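Glycosyl hydrolase family 2, TIM barrel domain protein (PDB 6DXU) is a gut bacterial beta-glucuronidase of glycoside hydrolase family 2, which probably cleaves terminal glucuronic acid from glucuronide conjugates. Local coordinates at residues H419-W433 with D460-F472. Numbering follows the deposited sequence.
Sequences HPAVIIWGLGNENDW and DDTRMTAIRRCEF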
loop_
_atom_site.group_PDB
_atom_site.type_symbol
_atom_site.label_atom_id
_atom_site.label_comp_id
_atom_site.label_asym_id
_atom_site.label_seq_id
_atom_site.Cartn_x
_atom_site.Cartn_y
_atom_site.Cartn_z
ATOM N N HIS D 419 -7.101 -34.400 -20.852
ATOM C CA HIS D 419 -8.306 -34.854 -21.547
ATOM C C HIS D 419 -8.038 -35.133 -23.021
ATOM O O HIS D 419 -7.738 -34.196 -23.769
ATOM C CB HIS D 419 -9.421 -33.817 -21.419
ATOM C CG HIS D 419 -9.903 -33.649 -20.017
ATOM N ND1 HIS D 419 -10.685 -34.592 -19.387
ATOM C CD2 HIS D 419 -9.677 -32.671 -19.105
ATOM C CE1 HIS D 419 -10.931 -34.195 -18.149
ATOM N NE2 HIS D 419 -10.341 -33.029 -17.956
ATOM N N PRO D 420 -8.196 -36.365 -23.504
ATOM C CA PRO D 420 -7.981 -36.602 -24.942
ATOM C C PRO D 420 -8.953 -35.833 -25.826
ATOM O O PRO D 420 -8.630 -35.553 -26.988
ATOM C CB PRO D 420 -8.146 -38.128 -25.088
ATOM C CG PRO D 420 -8.976 -38.531 -23.915
ATOM C CD PRO D 420 -8.560 -37.601 -22.789
ATOM N N ALA D 421 -10.122 -35.451 -25.309
ATOM C CA ALA D 421 -11.066 -34.681 -26.122
ATOM C C ALA D 421 -10.482 -33.357 -26.599
ATOM O O ALA D 421 -10.831 -32.885 -27.687
ATOM C CB ALA D 421 -12.355 -34.431 -25.330
ATOM N N VAL D 422 -9.620 -32.718 -25.803
ATOM C CA VAL D 422 -9.210 -31.357 -26.139
ATOM C C VAL D 422 -8.239 -31.379 -27.314
ATOM O O VAL D 422 -7.216 -32.076 -27.284
ATOM C CB VAL D 422 -8.583 -30.655 -24.923
ATOM C CG1 VAL D 422 -8.142 -29.240 -25.301
ATOM C CG2 VAL D 422 -9.563 -30.634 -23.743
ATOM N N ILE D 423 -8.556 -30.605 -28.351
ATOM C CA ILE D 423 -7.639 -30.382 -29.465
ATOM C C ILE D 423 -7.231 -28.927 -29.624
ATOM O O ILE D 423 -6.259 -28.656 -30.345
ATOM C CB ILE D 423 -8.238 -30.882 -30.794
ATOM C CG1 ILE D 423 -9.611 -30.222 -31.010
ATOM C CG2 ILE D 423 -8.315 -32.400 -30.792
ATOM C CD1 ILE D 423 -10.211 -30.425 -32.416
ATOM N N ILE D 424 -7.947 -27.969 -29.033
ATOM C CA ILE D 424 -7.688 -26.552 -29.267
ATOM C C ILE D 424 -7.765 -25.788 -27.954
ATOM O O ILE D 424 -8.744 -25.918 -27.209
ATOM C CB ILE D 424 -8.684 -25.950 -30.281
ATOM C CG1 ILE D 424 -8.343 -26.403 -31.704
ATOM C CG2 ILE D 424 -8.684 -24.426 -30.195
ATOM C CD1 ILE D 424 -9.426 -26.068 -32.732
ATOM N N TRP D 425 -6.749 -24.972 -27.684
ATOM C CA TRP D 425 -6.829 -23.954 -26.643
ATOM C C TRP D 425 -7.103 -22.608 -27.304
ATOM O O TRP D 425 -6.289 -22.119 -28.096
ATOM C CB TRP D 425 -5.544 -23.885 -25.821
ATOM C CG TRP D 425 -5.077 -25.184 -25.171
ATOM C CD1 TRP D 425 -3.869 -25.810 -25.389
ATOM C CD2 TRP D 425 -5.757 -25.973 -24.175
ATOM N NE1 TRP D 425 -3.768 -26.933 -24.602
ATOM C CE2 TRP D 425 -4.908 -27.063 -23.853
ATOM C CE3 TRP D 425 -7.001 -25.868 -23.527
ATOM C CZ2 TRP D 425 -5.252 -28.033 -22.901
ATOM C CZ3 TRP D 425 -7.350 -26.831 -22.592
ATOM C CH2 TRP D 425 -6.484 -27.910 -22.293
ATOM N N GLY D 426 -8.245 -22.010 -26.981
ATOM C CA GLY D 426 -8.624 -20.740 -27.565
ATOM C C GLY D 426 -8.125 -19.581 -26.720
ATOM O O GLY D 426 -8.108 -19.648 -25.489
ATOM N N LEU D 427 -7.716 -18.514 -27.401
ATOM C CA LEU D 427 -7.123 -17.376 -26.720
ATOM C C LEU D 427 -8.060 -16.186 -26.568
ATOM O O LEU D 427 -7.699 -15.232 -25.870
ATOM C CB LEU D 427 -5.856 -16.914 -27.457
ATOM C CG LEU D 427 -4.836 -18.009 -27.798
ATOM C CD1 LEU D 427 -3.627 -17.365 -28.473
ATOM C CD2 LEU D 427 -4.413 -18.799 -26.550
ATOM N N GLY D 428 -9.221 -16.198 -27.201
ATOM C CA GLY D 428 -10.111 -15.055 -27.101
ATOM C C GLY D 428 -11.125 -15.024 -28.220
ATOM O O GLY D 428 -11.022 -15.739 -29.216
ATOM N N ASN D 429 -12.117 -14.150 -28.043
ATOM C CA ASN D 429 -13.235 -14.055 -28.970
ATOM C C ASN D 429 -13.545 -12.597 -29.263
ATOM O O ASN D 429 -13.638 -11.794 -28.333
ATOM C CB ASN D 429 -14.477 -14.741 -28.397
ATOM C CG ASN D 429 -15.683 -14.578 -29.292
ATOM O OD1 ASN D 429 -15.753 -15.181 -30.350
ATOM N ND2 ASN D 429 -16.628 -13.743 -28.878
ATOM N N GLU D 430 -13.694 -12.264 -30.553
ATOM C CA GLU D 430 -14.084 -10.926 -30.993
ATOM C C GLU D 430 -13.238 -9.862 -30.308
ATOM O O GLU D 430 -13.738 -8.879 -29.751
ATOM C CB GLU D 430 -15.582 -10.687 -30.773
ATOM C CG GLU D 430 -16.435 -11.567 -31.676
ATOM C CD GLU D 430 -17.925 -11.487 -31.400
ATOM O OE1 GLU D 430 -18.321 -11.093 -30.287
ATOM O OE2 GLU D 430 -18.702 -11.858 -32.305
ATOM N N ASN D 431 -11.930 -10.072 -30.338
ATOM C CA ASN D 431 -11.031 -9.118 -29.714
ATOM C C ASN D 431 -10.865 -7.853 -30.535
ATOM O O ASN D 431 -10.160 -6.940 -30.100
ATOM C CB ASN D 431 -9.675 -9.779 -29.439
ATOM C CG ASN D 431 -9.783 -10.870 -28.398
ATOM O OD1 ASN D 431 -9.587 -12.051 -28.685
ATOM N ND2 ASN D 431 -10.173 -10.482 -27.187
ATOM N N ASP D 432 -11.512 -7.773 -31.694
ATOM C CA ASP D 432 -11.623 -6.530 -32.449
ATOM C C ASP D 432 -12.801 -5.655 -32.003
ATOM O O ASP D 432 -13.069 -4.631 -32.641
ATOM C CB ASP D 432 -11.756 -6.844 -33.947
ATOM C CG ASP D 432 -12.990 -7.677 -34.270
ATOM O OD1 ASP D 432 -13.716 -8.094 -33.336
ATOM O OD2 ASP D 432 -13.238 -7.925 -35.472
ATOM N N TRP D 433 -13.525 -6.049 -30.955
ATOM C CA TRP D 433 -14.709 -5.325 -30.497
ATOM C C TRP D 433 -14.281 -4.281 -29.467
ATOM O O TRP D 433 -13.800 -4.659 -28.386
ATOM C CB TRP D 433 -15.709 -6.308 -29.897
ATOM C CG TRP D 433 -17.109 -5.816 -29.663
ATOM C CD1 TRP D 433 -17.493 -4.726 -28.926
ATOM C CD2 TRP D 433 -18.319 -6.435 -30.123
ATOM N NE1 TRP D 433 -18.865 -4.625 -28.912
ATOM C CE2 TRP D 433 -19.395 -5.654 -29.646
ATOM C CE3 TRP D 433 -18.597 -7.563 -30.911
ATOM C CZ2 TRP D 433 -20.733 -5.968 -29.923
ATOM C CZ3 TRP D 433 -19.928 -7.877 -31.183
ATOM C CH2 TRP D 433 -20.977 -7.081 -30.689
ATOM N N ASP D 460 2.040 -26.572 -23.669
ATOM C CA ASP D 460 1.459 -27.782 -24.262
ATOM C C ASP D 460 1.534 -27.635 -25.785
ATOM O O ASP D 460 0.593 -27.143 -26.407
ATOM C CB ASP D 460 0.021 -27.971 -23.809
ATOM C CG ASP D 460 -0.653 -29.153 -24.482
ATOM O OD1 ASP D 460 0.054 -30.055 -24.995
ATOM O OD2 ASP D 460 -1.904 -29.173 -24.505
ATOM N N ASP D 461 2.629 -28.105 -26.373
ATOM C CA ASP D 461 2.748 -27.974 -27.819
ATOM C C ASP D 461 2.037 -29.086 -28.577
ATOM O O ASP D 461 2.197 -29.170 -29.799
ATOM C CB ASP D 461 4.220 -27.909 -28.246
ATOM C CG ASP D 461 4.934 -29.245 -28.118
ATOM O OD1 ASP D 461 5.990 -29.415 -28.767
ATOM O OD2 ASP D 461 4.410 -30.146 -27.429
ATOM N N THR D 462 1.289 -29.955 -27.900
ATOM C CA THR D 462 0.544 -30.991 -28.603
ATOM C C THR D 462 -0.816 -30.508 -29.068
ATOM O O THR D 462 -1.544 -31.272 -29.710
ATOM C CB THR D 462 0.337 -32.236 -27.728
ATOM O OG1 THR D 462 -0.707 -31.990 -26.769
ATOM C CG2 THR D 462 1.626 -32.633 -27.020
ATOM N N ARG D 463 -1.212 -29.286 -28.727
ATOM C CA ARG D 463 -2.520 -28.813 -29.146
ATOM C C ARG D 463 -2.379 -27.505 -29.918
ATOM O O ARG D 463 -1.337 -26.840 -29.879
ATOM C CB ARG D 463 -3.431 -28.681 -27.930
ATOM C CG ARG D 463 -3.704 -30.090 -27.364
ATOM C CD ARG D 463 -4.549 -29.988 -26.179
ATOM N NE ARG D 463 -5.092 -31.256 -25.698
ATOM C CZ ARG D 463 -4.626 -31.913 -24.648
ATOM N NH1 ARG D 463 -3.575 -31.440 -23.983
ATOM N NH2 ARG D 463 -5.251 -33.006 -24.233
ATOM N N MET D 464 -3.423 -27.173 -30.668
ATOM C CA MET D 464 -3.448 -25.973 -31.490
ATOM C C MET D 464 -4.052 -24.807 -30.709
ATOM O O MET D 464 -4.958 -24.990 -29.897
ATOM C CB MET D 464 -4.270 -26.208 -32.759
ATOM C CG MET D 464 -3.781 -27.369 -33.652
ATOM S SD MET D 464 -2.224 -26.902 -34.440
ATOM C CE MET D 464 -2.817 -26.569 -36.097
ATOM N N THR D 465 -3.535 -23.606 -30.955
ATOM C CA THR D 465 -4.198 -22.402 -30.461
ATOM C C THR D 465 -5.181 -21.884 -31.510
ATOM O O THR D 465 -5.036 -22.132 -32.714
ATOM C CB THR D 465 -3.196 -21.293 -30.113
ATOM O OG1 THR D 465 -2.532 -20.860 -31.307
ATOM C CG2 THR D 465 -2.165 -21.774 -29.098
ATOM N N ALA D 466 -6.169 -21.124 -31.046
ATOM C CA ALA D 466 -7.149 -20.546 -31.960
ATOM C C ALA D 466 -7.750 -19.285 -31.360
ATOM O O ALA D 466 -7.711 -19.073 -30.147
ATOM C CB ALA D 466 -8.280 -21.533 -32.292
ATOM N N ILE D 467 -8.331 -18.456 -32.237
ATOM C CA ILE D 467 -9.214 -17.359 -31.844
ATOM C C ILE D 467 -10.353 -17.290 -32.850
ATOM O O ILE D 467 -10.306 -17.904 -33.919
ATOM C CB ILE D 467 -8.508 -15.987 -31.779
ATOM C CG1 ILE D 467 -7.914 -15.611 -33.143
ATOM C CG2 ILE D 467 -7.449 -15.961 -30.696
ATOM C CD1 ILE D 467 -7.258 -14.210 -33.147
ATOM N N ARG D 468 -11.379 -16.509 -32.499
ATOM C CA ARG D 468 -12.507 -16.232 -33.382
ATOM C C ARG D 468 -12.666 -14.726 -33.580
ATOM O O ARG D 468 -12.682 -13.959 -32.609
ATOM C CB ARG D 468 -13.809 -16.822 -32.829
ATOM C CG ARG D 468 -14.993 -16.553 -33.744
ATOM C CD ARG D 468 -16.333 -17.051 -33.189
ATOM N NE ARG D 468 -17.367 -16.625 -34.124
ATOM C CZ ARG D 468 -17.919 -15.418 -34.122
ATOM N NH1 ARG D 468 -17.574 -14.527 -33.192
ATOM N NH2 ARG D 468 -18.821 -15.105 -35.047
ATOM N N ARG D 469 -12.774 -14.319 -34.845
ATOM C CA ARG D 469 -13.079 -12.959 -35.300
ATOM C C ARG D 469 -12.144 -11.905 -34.687
ATOM O O ARG D 469 -12.514 -11.096 -33.831
ATOM C CB ARG D 469 -14.540 -12.579 -35.041
ATOM C CG ARG D 469 -14.988 -11.472 -36.010
ATOM C CD ARG D 469 -16.232 -10.754 -35.520
ATOM N NE ARG D 469 -15.875 -9.582 -34.725
ATOM C CZ ARG D 469 -16.747 -8.660 -34.334
ATOM N NH1 ARG D 469 -18.029 -8.783 -34.671
ATOM N NH2 ARG D 469 -16.338 -7.627 -33.599
ATOM N N CYS D 470 -10.916 -11.912 -35.186
ATOM C CA CYS D 470 -10.018 -10.770 -34.993
ATOM C C CYS D 470 -9.033 -10.825 -36.162
ATOM O O CYS D 470 -7.969 -11.440 -36.066
ATOM C CB CYS D 470 -9.317 -10.805 -33.645
ATOM S SG CYS D 470 -8.340 -9.309 -33.338
ATOM N N GLU D 471 -9.437 -10.220 -37.282
ATOM C CA GLU D 471 -8.696 -10.412 -38.527
ATOM C C GLU D 471 -7.253 -9.920 -38.409
ATOM O O GLU D 471 -6.335 -10.542 -38.961
ATOM C CB GLU D 471 -9.410 -9.706 -39.683
ATOM C CG GLU D 471 -8.823 -10.066 -41.042
ATOM C CD GLU D 471 -9.727 -9.681 -42.203
ATOM O OE1 GLU D 471 -10.443 -8.665 -42.084
ATOM O OE2 GLU D 471 -9.731 -10.403 -43.225
ATOM N N PHE D 472 -7.025 -8.828 -37.674
ATOM C CA PHE D 472 -5.662 -8.318 -37.563
ATOM C C PHE D 472 -4.777 -9.162 -36.649
ATOM O O PHE D 472 -3.605 -8.811 -36.462
ATOM C CB PHE D 472 -5.655 -6.853 -37.109
ATOM C CG PHE D 472 -6.209 -6.614 -35.720
ATOM C CD1 PHE D 472 -5.414 -6.782 -34.597
ATOM C CD2 PHE D 472 -7.502 -6.155 -35.552
ATOM C CE1 PHE D 472 -5.914 -6.539 -33.319
ATOM C CE2 PHE D 472 -8.016 -5.908 -34.282
ATOM C CZ PHE D 472 -7.225 -6.098 -33.166
HETATM O O HOH W 1 -19.665 -12.127 -34.909
HETATM O O HOH W 2 -10.583 -12.545 -31.132
HETATM O O HOH W 3 -11.946 -8.963 -37.477
#
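Asp460 OD2 is gripped from opposite faces of its carboxylate by Trp425 NE1 and Arg463 NH1. Trp425 NE1 lies 2.9 Å from Asp460 OD2, which is near the ring plane. Asp460 OD1 accepts from Thr462 N, an Asx turn, and also from Thr462 OG1, so both oxygens are engaged. Arg463 runs extended from CG to NE (chi2 179°) and crosses Val422 at about a right angle. Arg463 NE gives a nearly straight bond to Val422 O at 2.8 Å, from above the carbonyl plane. Arg463 NH2 adds a weak bond to His419 O and another bond to His417 O. Replacing Arg463 by an alanine is likely to leave Val422 O without this donor and Asp460 without the salt bridge.

Strands 422-429 and 464-468 then run parallel, as neighbours in the TIM barrel, with helix 442-459 completing the beta-alpha-beta unit. Trp425 N bonds to Met464 O, and Leu427 N to Ala466 O at 2.8 Å. Ile424 CG2 packs on Ala466 CB at 3.6 Å, beside Trp386. A beta bulge between Gly426 and Asn429 shifts the register by one.

Near the C-terminal end of strand 464-468, arginines and acids interlock. Arg469 meets Asp432 OD1 with two nitrogens, NH2 at 2.7 Å and NE at 3.0 Å, while Glu430 CG lies over one guanidinium face. The bend at chi3 (92°) turns this guanidinium to Asp432. Arg468 NH1 reaches Glu430 OE2 at 3.0 Å; Arg468 NE bonds to Val513 O, and Arg393 pairs with Glu430 OE1. Glycosidases of this fold carry their catalytic residues at this end of the barrel. Glu430 and Asp432, paired with Arg468 and Arg469, are likely to hold the two segments together there, while Asp460 and Arg463, braced on each other, probably tie the other end through Trp425, Val422 and His419.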